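Local coordinates for B-agarase (Agarivorans gilvus, PDB 5Z6P), which is a glycoside hydrolase of family 50 with agarase activity, probably cleaving beta-galactosidic linkages of agarose, at residues I495-I506 and L606-L614; G221-N229 and K237-A245. All blocks are in the same frame, centred on the assembly; numbering follows the deposited sequence.

Interaction 1: I495-I506 and L606-L614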
loop_
_atom_site.group_PDB
_atom_site.type_symbol
_atom_site.label_atom_id
_atom_site.label_comp_id
_atom_site.label_asym_id
_atom_site.label_seq_id
_atom_site.Cartn_x
_atom_site.Cartn_y
_atom_site.Cartn_z
ATOM N N ILE A 495 -25.135 -2.812 7.029
ATOM C CA ILE A 495 -24.847 -4.063 7.710
ATOM C C ILE A 495 -26.059 -4.545 8.493
ATOM O O ILE A 495 -26.095 -5.688 8.948
ATOM C CB ILE A 495 -23.601 -3.947 8.647
ATOM C CG1 ILE A 495 -23.882 -3.080 9.879
ATOM C CG2 ILE A 495 -22.355 -3.496 7.853
ATOM C CD1 ILE A 495 -22.984 -3.400 11.054
ATOM N N LYS A 496 -27.054 -3.672 8.634
ATOM C CA LYS A 496 -28.297 -4.014 9.321
ATOM C C LYS A 496 -28.065 -4.771 10.636
ATOM O O LYS A 496 -28.713 -5.784 10.888
ATOM C CB LYS A 496 -29.185 -4.836 8.383
ATOM C CG LYS A 496 -29.552 -4.085 7.105
ATOM C CD LYS A 496 -30.431 -4.894 6.159
ATOM C CE LYS A 496 -30.774 -4.101 4.888
ATOM N NZ LYS A 496 -29.544 -3.695 4.137
ATOM N N ASP A 497 -27.111 -4.292 11.434
ATOM C CA ASP A 497 -26.793 -4.853 12.751
ATOM C C ASP A 497 -26.337 -6.333 12.784
ATOM O O ASP A 497 -26.325 -6.941 13.859
ATOM C CB ASP A 497 -28.008 -4.692 13.686
ATOM C CG ASP A 497 -28.357 -3.224 13.964
ATOM O OD1 ASP A 497 -28.048 -2.363 13.128
ATOM O OD2 ASP A 497 -28.939 -2.927 15.024
ATOM N N THR A 498 -25.944 -6.907 11.642
ATOM C CA THR A 498 -25.643 -8.346 11.595
ATOM C C THR A 498 -24.392 -8.731 12.398
ATOM O O THR A 498 -23.373 -8.063 12.348
ATOM C CB THR A 498 -25.482 -8.872 10.125
ATOM O OG1 THR A 498 -25.349 -10.299 10.144
ATOM C CG2 THR A 498 -24.270 -8.277 9.428
ATOM N N PRO A 499 -24.470 -9.842 13.145
ATOM C CA PRO A 499 -23.307 -10.337 13.884
ATOM C C PRO A 499 -22.193 -10.833 12.962
ATOM O O PRO A 499 -21.075 -11.004 13.424
ATOM C CB PRO A 499 -23.879 -11.486 14.714
ATOM C CG PRO A 499 -25.056 -11.928 13.930
ATOM C CD PRO A 499 -25.656 -10.684 13.359
ATOM N N TRP A 500 -22.497 -11.041 11.686
ATOM C CA TRP A 500 -21.492 -11.444 10.703
ATOM C C TRP A 500 -20.486 -10.331 10.388
ATOM O O TRP A 500 -19.457 -10.579 9.764
ATOM C CB TRP A 500 -22.161 -11.889 9.393
ATOM C CG TRP A 500 -22.844 -13.232 9.461
ATOM C CD1 TRP A 500 -24.167 -13.466 9.682
ATOM C CD2 TRP A 500 -22.234 -14.512 9.293
ATOM N NE1 TRP A 500 -24.420 -14.815 9.664
ATOM C CE2 TRP A 500 -23.248 -15.479 9.424
ATOM C CE3 TRP A 500 -20.929 -14.938 9.046
ATOM C CZ2 TRP A 500 -22.995 -16.852 9.314
ATOM C CZ3 TRP A 500 -20.679 -16.300 8.940
ATOM C CH2 TRP A 500 -21.711 -17.239 9.068
ATOM N N CYS A 501 -20.792 -9.100 10.794
ATOM C CA CYS A 501 -19.843 -8.004 10.617
ATOM C C CYS A 501 -18.828 -8.009 11.734
ATOM O O CYS A 501 -19.173 -7.725 12.867
ATOM C CB CYS A 501 -20.540 -6.638 10.585
ATOM S SG CYS A 501 -19.350 -5.283 10.384
ATOM N N VAL A 502 -17.578 -8.306 11.413
ATOM C CA VAL A 502 -16.550 -8.415 12.437
ATOM C C VAL A 502 -16.258 -7.066 13.080
ATOM O O VAL A 502 -16.116 -6.966 14.298
ATOM C CB VAL A 502 -15.233 -8.987 11.877
ATOM C CG1 VAL A 502 -14.200 -9.021 12.969
ATOM C CG2 VAL A 502 -15.459 -10.396 11.320
ATOM N N GLY A 503 -16.176 -6.036 12.243
ATOM C CA GLY A 503 -15.880 -4.702 12.716
ATOM C C GLY A 503 -15.919 -3.675 11.602
ATOM O O GLY A 503 -16.062 -4.013 10.439
ATOM N N ILE A 504 -15.772 -2.410 11.985
ATOM C CA ILE A 504 -15.912 -1.292 11.070
ATOM C C ILE A 504 -14.652 -0.442 11.027
ATOM O O ILE A 504 -14.219 0.075 12.052
ATOM C CB ILE A 504 -17.093 -0.398 11.479
ATOM C CG1 ILE A 504 -18.361 -1.251 11.662
ATOM C CG2 ILE A 504 -17.283 0.734 10.457
ATOM C CD1 ILE A 504 -19.348 -0.660 12.620
ATOM N N PHE A 505 -14.048 -0.328 9.849
ATOM C CA PHE A 505 -12.950 0.608 9.651
ATOM C C PHE A 505 -13.556 1.954 9.303
ATOM O O PHE A 505 -14.492 2.017 8.519
ATOM C CB PHE A 505 -12.003 0.198 8.506
ATOM C CG PHE A 505 -11.288 -1.100 8.709
ATOM C CD1 PHE A 505 -10.176 -1.174 9.525
ATOM C CD2 PHE A 505 -11.685 -2.231 8.027
ATOM C CE1 PHE A 505 -9.497 -2.373 9.688
ATOM C CE2 PHE A 505 -11.007 -3.432 8.196
ATOM C CZ PHE A 505 -9.925 -3.494 9.034
ATOM N N ILE A 506 -13.020 3.023 9.866
ATOM C CA ILE A 506 -13.416 4.358 9.445
ATOM C C ILE A 506 -12.212 5.102 8.917
ATOM O O ILE A 506 -11.202 5.200 9.587
ATOM C CB ILE A 506 -14.064 5.185 10.581
ATOM C CG1 ILE A 506 -15.362 4.543 11.052
ATOM C CG2 ILE A 506 -14.330 6.614 10.098
ATOM C CD1 ILE A 506 -16.459 4.521 10.006
ATOM N N LEU A 606 -20.111 6.049 16.343
ATOM C CA LEU A 606 -20.276 4.627 16.031
ATOM C C LEU A 606 -21.110 3.933 17.113
ATOM O O LEU A 606 -22.039 3.217 16.809
ATOM C CB LEU A 606 -18.922 3.922 15.878
ATOM C CG LEU A 606 -18.393 3.971 14.443
ATOM C CD1 LEU A 606 -16.983 3.453 14.362
ATOM C CD2 LEU A 606 -19.291 3.180 13.525
ATOM N N LYS A 607 -20.783 4.176 18.372
ATOM C CA LYS A 607 -21.434 3.444 19.459
ATOM C C LYS A 607 -22.882 3.877 19.665
ATOM O O LYS A 607 -23.665 3.092 20.176
ATOM C CB LYS A 607 -20.653 3.582 20.774
ATOM C CG LYS A 607 -19.232 2.987 20.759
ATOM C CD LYS A 607 -19.195 1.501 20.363
ATOM C CE LYS A 607 -17.767 0.937 20.357
ATOM N NZ LYS A 607 -17.711 -0.537 20.064
ATOM N N LYS A 608 -23.254 5.090 19.239
ATOM C CA LYS A 608 -24.642 5.544 19.397
ATOM C C LYS A 608 -25.582 4.719 18.542
ATOM O O LYS A 608 -26.732 4.510 18.904
ATOM C CB LYS A 608 -24.823 7.026 19.019
ATOM C CG LYS A 608 -24.263 8.072 20.016
ATOM C CD LYS A 608 -24.421 9.491 19.444
ATOM C CE LYS A 608 -23.564 10.509 20.177
ATOM N NZ LYS A 608 -23.877 11.901 19.755
ATOM N N GLN A 609 -25.093 4.274 17.389
ATOM C CA GLN A 609 -25.936 3.554 16.439
ATOM C C GLN A 609 -25.579 2.069 16.347
ATOM O O GLN A 609 -26.426 1.240 16.020
ATOM C CB GLN A 609 -25.839 4.194 15.058
ATOM C CG GLN A 609 -26.148 5.689 15.039
ATOM C CD GLN A 609 -26.247 6.219 13.629
ATOM O OE1 GLN A 609 -26.952 5.650 12.789
ATOM N NE2 GLN A 609 -25.534 7.307 13.354
ATOM N N LEU A 610 -24.329 1.741 16.650
ATOM C CA LEU A 610 -23.859 0.364 16.533
ATOM C C LEU A 610 -23.036 -0.044 17.747
ATOM O O LEU A 610 -21.857 -0.351 17.622
ATOM C CB LEU A 610 -23.032 0.188 15.248
ATOM C CG LEU A 610 -23.800 0.348 13.941
ATOM C CD1 LEU A 610 -22.860 0.463 12.732
ATOM C CD2 LEU A 610 -24.756 -0.821 13.766
ATOM N N PRO A 611 -23.670 -0.056 18.927
ATOM C CA PRO A 611 -22.940 -0.176 20.186
ATOM C C PRO A 611 -22.259 -1.528 20.376
ATOM O O PRO A 611 -21.426 -1.645 21.257
ATOM C CB PRO A 611 -24.034 0.036 21.246
ATOM C CG PRO A 611 -25.278 -0.405 20.594
ATOM C CD PRO A 611 -25.128 -0.070 19.132
ATOM N N ASN A 612 -22.598 -2.510 19.554
ATOM C CA ASN A 612 -22.124 -3.883 19.733
ATOM C C ASN A 612 -20.978 -4.271 18.799
ATOM O O ASN A 612 -20.440 -5.370 18.887
ATOM C CB ASN A 612 -23.282 -4.857 19.519
ATOM C CG ASN A 612 -24.379 -4.684 20.533
ATOM O OD1 ASN A 612 -24.127 -4.691 21.727
ATOM N ND2 ASN A 612 -25.600 -4.507 20.061
ATOM N N HIS A 613 -20.638 -3.382 17.875
ATOM C CA HIS A 613 -19.686 -3.730 16.831
ATOM C C HIS A 613 -18.341 -3.064 17.060
ATOM O O HIS A 613 -18.269 -1.909 17.472
ATOM C CB HIS A 613 -20.227 -3.345 15.459
ATOM C CG HIS A 613 -21.306 -4.245 14.951
ATOM N ND1 HIS A 613 -22.626 -4.094 15.303
ATOM C CD2 HIS A 613 -21.260 -5.300 14.100
ATOM C CE1 HIS A 613 -23.351 -5.019 14.697
ATOM N NE2 HIS A 613 -22.546 -5.762 13.958
ATOM N N LEU A 614 -17.279 -3.801 16.757
ATOM C CA LEU A 614 -15.922 -3.341 16.939
ATOM C C LEU A 614 -15.576 -2.158 16.047
ATOM O O LEU A 614 -15.886 -2.134 14.855
ATOM C CB LEU A 614 -14.943 -4.494 16.679
ATOM C CG LEU A 614 -15.045 -5.666 17.669
ATOM C CD1 LEU A 614 -14.079 -6.778 17.314
ATOM C CD2 LEU A 614 -14.798 -5.210 19.093
HETATM O O HOH W 1 -18.033 -6.511 16.205
#
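The imidazole of His613 carries CD1 of Ile495 over one face, a CH-pi contact 3.9 Å from CD1 to the ring centroid, while the carbonyl oxygens of Asp497, Thr498 and Cys501 line its edge. Tyr280, outside both segments, adds an edge-to-face ring contact. NE2 of His613 donates to Thr498 O over 2.9 Å, almost straight at 178° and within the ring plane, although it stands above the carbonyl plane. Cys501 N reaches the same oxygen from the opposite face, so a turn carbonyl is gripped twice. In Ile495, chi1 (70°) sets the CG1 branch and a near-extended chi2 carries CD1 on to the ring.

Beside the ring, the Ile504 side chain crosses that of Leu610 at about a right angle, Ile504 CD1 lying 3.7 Å from Leu610 CD1. Ile504 N donates to Leu614 O over 2.9 Å, and a water joins Val502 O to Leu614 N. The chain leaving helix 581-609 thus returns beside strand 501-506 as the short parallel strand 614-615, consistent with a (beta/alpha)8 barrel. Because NE2 donates to a carbonyl, that nitrogen must carry a proton; the bond fixes the ring's rotation and ties turn 498-501, which leads into strand 501-506, to the chain after the helix.

Interaction 2: G221-N229 and K237-A245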
loop_
_atom_site.group_PDB
_atom_site.type_symbol
_atom_site.label_atom_id
_atom_site.label_comp_id
_atom_site.label_asym_id
_atom_site.label_seq_id
_atom_site.Cartn_x
_atom_site.Cartn_y
_atom_site.Cartn_z
ATOM N N GLY A 221 -0.843 -2.739 -29.144
ATOM C CA GLY A 221 -1.397 -4.082 -29.155
ATOM C C GLY A 221 -0.894 -5.029 -28.076
ATOM O O GLY A 221 -0.969 -6.242 -28.253
ATOM N N ILE A 222 -0.392 -4.490 -26.966
ATOM C CA ILE A 222 0.153 -5.331 -25.888
ATOM C C ILE A 222 -0.925 -6.008 -25.031
ATOM O O ILE A 222 -0.630 -6.961 -24.308
ATOM C CB ILE A 222 1.091 -4.518 -24.946
ATOM C CG1 ILE A 222 1.907 -5.431 -24.022
ATOM C CG2 ILE A 222 0.300 -3.599 -24.096
ATOM C CD1 ILE A 222 3.243 -5.796 -24.547
ATOM N N ILE A 223 -2.165 -5.526 -25.097
ATOM C CA ILE A 223 -3.255 -6.118 -24.313
ATOM C C ILE A 223 -4.231 -6.921 -25.176
ATOM O O ILE A 223 -4.749 -6.412 -26.165
ATOM C CB ILE A 223 -4.066 -5.038 -23.541
ATOM C CG1 ILE A 223 -3.149 -4.114 -22.726
ATOM C CG2 ILE A 223 -5.110 -5.699 -22.654
ATOM C CD1 ILE A 223 -2.316 -4.819 -21.656
ATOM N N ASP A 224 -4.493 -8.172 -24.800
ATOM C CA ASP A 224 -5.417 -9.002 -25.572
ATOM C C ASP A 224 -6.856 -8.752 -25.144
ATOM O O ASP A 224 -7.119 -7.866 -24.335
ATOM C CB ASP A 224 -5.059 -10.498 -25.470
ATOM C CG ASP A 224 -5.246 -11.082 -24.078
ATOM O OD1 ASP A 224 -6.034 -10.560 -23.273
ATOM O OD2 ASP A 224 -4.616 -12.118 -23.801
ATOM N N ARG A 225 -7.788 -9.537 -25.677
ATOM C CA ARG A 225 -9.197 -9.261 -25.442
ATOM C C ARG A 225 -9.668 -9.615 -24.033
ATOM O O ARG A 225 -10.775 -9.268 -23.651
ATOM C CB ARG A 225 -10.060 -9.987 -26.465
ATOM C CG ARG A 225 -10.120 -11.488 -26.351
ATOM C CD ARG A 225 -10.784 -12.032 -27.622
ATOM N NE ARG A 225 -11.056 -13.461 -27.561
ATOM C CZ ARG A 225 -10.247 -14.398 -28.037
ATOM N NH1 ARG A 225 -9.103 -14.057 -28.608
ATOM N NH2 ARG A 225 -10.583 -15.677 -27.937
ATOM N N PHE A 226 -8.826 -10.316 -23.284
ATOM C CA PHE A 226 -9.137 -10.713 -21.915
ATOM C C PHE A 226 -8.553 -9.741 -20.891
ATOM O O PHE A 226 -8.798 -9.861 -19.690
ATOM C CB PHE A 226 -8.621 -12.129 -21.647
ATOM C CG PHE A 226 -9.169 -13.156 -22.597
ATOM C CD1 PHE A 226 -10.468 -13.625 -22.460
ATOM C CD2 PHE A 226 -8.390 -13.643 -23.634
ATOM C CE1 PHE A 226 -10.978 -14.577 -23.341
ATOM C CE2 PHE A 226 -8.897 -14.589 -24.522
ATOM C CZ PHE A 226 -10.187 -15.056 -24.374
ATOM N N GLY A 227 -7.785 -8.782 -21.382
ATOM C CA GLY A 227 -7.108 -7.839 -20.520
ATOM C C GLY A 227 -5.688 -8.272 -20.188
ATOM O O GLY A 227 -4.963 -7.535 -19.533
ATOM N N GLN A 228 -5.294 -9.457 -20.649
ATOM C CA GLN A 228 -3.970 -9.991 -20.348
ATOM C C GLN A 228 -2.897 -9.390 -21.237
ATOM O O GLN A 228 -3.199 -8.745 -22.240
ATOM C CB GLN A 228 -3.958 -11.513 -20.503
ATOM C CG GLN A 228 -4.881 -12.264 -19.571
ATOM C CD GLN A 228 -5.129 -13.680 -20.052
ATOM O OE1 GLN A 228 -5.309 -14.606 -19.255
ATOM N NE2 GLN A 228 -5.142 -13.856 -21.375
ATOM N N ASN A 229 -1.638 -9.605 -20.868
ATOM C CA ASN A 229 -0.518 -9.192 -21.699
ATOM C C ASN A 229 -0.464 -10.099 -22.942
ATOM O O ASN A 229 -0.298 -11.311 -22.822
ATOM C CB ASN A 229 0.797 -9.240 -20.891
ATOM C CG ASN A 229 2.002 -8.777 -21.690
ATOM O OD1 ASN A 229 2.121 -9.062 -22.877
ATOM N ND2 ASN A 229 2.905 -8.062 -21.040
ATOM N N LYS A 237 -2.085 -18.255 -18.035
ATOM C CA LYS A 237 -2.698 -17.363 -19.028
ATOM C C LYS A 237 -3.890 -18.022 -19.753
ATOM O O LYS A 237 -3.868 -19.212 -20.041
ATOM C CB LYS A 237 -1.652 -16.894 -20.041
ATOM C CG LYS A 237 -2.216 -16.005 -21.117
ATOM C CD LYS A 237 -1.136 -15.465 -22.005
ATOM C CE LYS A 237 -1.733 -14.688 -23.146
ATOM N NZ LYS A 237 -0.695 -14.044 -23.965
ATOM N N ILE A 238 -4.939 -17.240 -20.003
ATOM C CA ILE A 238 -6.118 -17.703 -20.739
ATOM C C ILE A 238 -5.990 -17.351 -22.220
ATOM O O ILE A 238 -5.768 -16.191 -22.559
ATOM C CB ILE A 238 -7.428 -17.085 -20.177
ATOM C CG1 ILE A 238 -7.768 -17.667 -18.796
ATOM C CG2 ILE A 238 -8.587 -17.306 -21.127
ATOM C CD1 ILE A 238 -8.157 -19.113 -18.808
ATOM N N HIS A 239 -6.152 -18.341 -23.098
ATOM C CA HIS A 239 -5.952 -18.136 -24.544
ATOM C C HIS A 239 -7.220 -18.105 -25.390
ATOM O O HIS A 239 -7.164 -17.743 -26.556
ATOM C CB HIS A 239 -5.024 -19.212 -25.110
ATOM C CG HIS A 239 -3.731 -19.338 -24.367
ATOM N ND1 HIS A 239 -3.555 -20.232 -23.335
ATOM C CD2 HIS A 239 -2.563 -18.671 -24.495
ATOM C CE1 HIS A 239 -2.326 -20.121 -22.866
ATOM N NE2 HIS A 239 -1.704 -19.177 -23.549
ATOM N N SER A 240 -8.358 -18.461 -24.814
ATOM C CA SER A 240 -9.606 -18.439 -25.565
ATOM C C SER A 240 -10.801 -18.607 -24.647
ATOM O O SER A 240 -10.651 -19.041 -23.508
ATOM C CB SER A 240 -9.614 -19.549 -26.620
ATOM O OG SER A 240 -9.735 -20.808 -25.992
ATOM N N GLU A 241 -11.989 -18.293 -25.158
ATOM C CA GLU A 241 -13.203 -18.454 -24.370
ATOM C C GLU A 241 -13.402 -19.910 -24.020
ATOM O O GLU A 241 -13.982 -20.229 -22.990
ATOM C CB GLU A 241 -14.426 -17.926 -25.113
ATOM C CG GLU A 241 -14.490 -16.417 -25.226
ATOM C CD GLU A 241 -13.675 -15.891 -26.366
ATOM O OE1 GLU A 241 -12.896 -16.682 -26.961
ATOM O OE2 GLU A 241 -13.816 -14.691 -26.678
ATOM N N GLN A 242 -12.913 -20.788 -24.895
ATOM C CA GLN A 242 -13.041 -22.222 -24.690
ATOM C C GLN A 242 -12.175 -22.673 -23.524
ATOM O O GLN A 242 -12.638 -23.409 -22.653
ATOM C CB GLN A 242 -12.667 -22.994 -25.960
ATOM C CG GLN A 242 -12.829 -24.504 -25.839
ATOM C CD GLN A 242 -14.176 -24.925 -25.257
ATOM O OE1 GLN A 242 -15.204 -24.308 -25.527
ATOM N NE2 GLN A 242 -14.168 -25.983 -24.454
ATOM N N GLU A 243 -10.921 -22.231 -23.519
ATOM C CA GLU A 243 -10.019 -22.526 -22.415
ATOM C C GLU A 243 -10.543 -21.868 -21.146
ATOM O O GLU A 243 -10.501 -22.452 -20.068
ATOM C CB GLU A 243 -8.588 -22.062 -22.709
ATOM C CG GLU A 243 -7.582 -22.675 -21.735
ATOM C CD GLU A 243 -6.167 -22.173 -21.904
ATOM O OE1 GLU A 243 -5.246 -22.851 -21.419
ATOM O OE2 GLU A 243 -5.958 -21.109 -22.503
ATOM N N LEU A 244 -11.064 -20.655 -21.287
ATOM C CA LEU A 244 -11.719 -19.989 -20.174
ATOM C C LEU A 244 -12.835 -20.859 -19.579
ATOM O O LEU A 244 -12.945 -20.961 -18.365
ATOM C CB LEU A 244 -12.264 -18.628 -20.614
ATOM C CG LEU A 244 -12.955 -17.755 -19.569
ATOM C CD1 LEU A 244 -12.058 -17.590 -18.352
ATOM C CD2 LEU A 244 -13.296 -16.419 -20.170
ATOM N N ALA A 245 -13.630 -21.518 -20.418
ATOM C CA ALA A 245 -14.732 -22.339 -19.908
ATOM C C ALA A 245 -14.253 -23.639 -19.270
ATOM O O ALA A 245 -14.853 -24.108 -18.315
ATOM C CB ALA A 245 -15.734 -22.644 -21.013
HETATM O O HOH W 2 -3.082 -13.261 -25.654
#
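Arg225 and Glu241 meet side-on, NE and NH2 of the guanidinium each facing one carboxylate oxygen, with the two planes 28° apart. Arg225 NH2 lies 2.7 Å from Glu241 OE1, and NE donates more loosely to OE2; both oxygens are met on their syn sides, about 30° out of the carboxylate plane. The chain of Glu241 bends at chi2 (83°), which turns its carboxylate back to the arginine.

Next to this salt bridge the Phe226 ring is sandwiched: CG2 of Ile238 sits over the centre of one face, 4.1 Å from the centroid, and CG of Arg225 lies over the opposite face near the rim. CZ of Phe226 also reaches the backbone of Ser240, whose hydroxyl caps helix 241-255 by accepting from Glu243 N.

Gln228 lays its amide against the backbone of Ile238 and bonds it twice. Gln228 OE1 accepts from Ile238 N at 2.8 Å, and Gln228 NE2 donates to Ile238 O at 2.7 Å, in the carbonyl plane and on a lone pair. NE2 also gives a hydrogen to the syn lone pair of Asp224 OD2, so Asp224 orients the amide, while its OD1 closes an Asx turn with Phe226 N. Extended Lys237 sends NZ to Asn229 O, 3.0 Å from Lys237 NZ, and to Gln232 O; a water links NZ to Asp224 OD2.

With both amide hydrogens of Gln228 used and its oxygen shared with Ser740, the glutamine's flip state is settled, and the nearby positive charge of Lys237 probably helps keep Asp224 ionised.

In the fold
Interaction 2 comes first along the chain and closes before interaction 1 opens; their centres are 41 Å apart and their nearest atoms about 29 Å, so they do not touch. Residues 221-229 and 237-245 lie in the connection from strand 199-210 to helix 241-255, just beyond the strands of the N-terminal part, and rest partly on helix 397-406. Interaction 1 belongs to the region assigned to the beta-galactosidase family, where strand 501-506 lies between the parallel strands 449-453 and 614-615, probably part of the wall of a (beta/alpha)8 barrel. One contact thus shapes a local loop leading into a helix, whereas the other brings together segments about 100 residues apart, joined by a mostly helical connection with no strand.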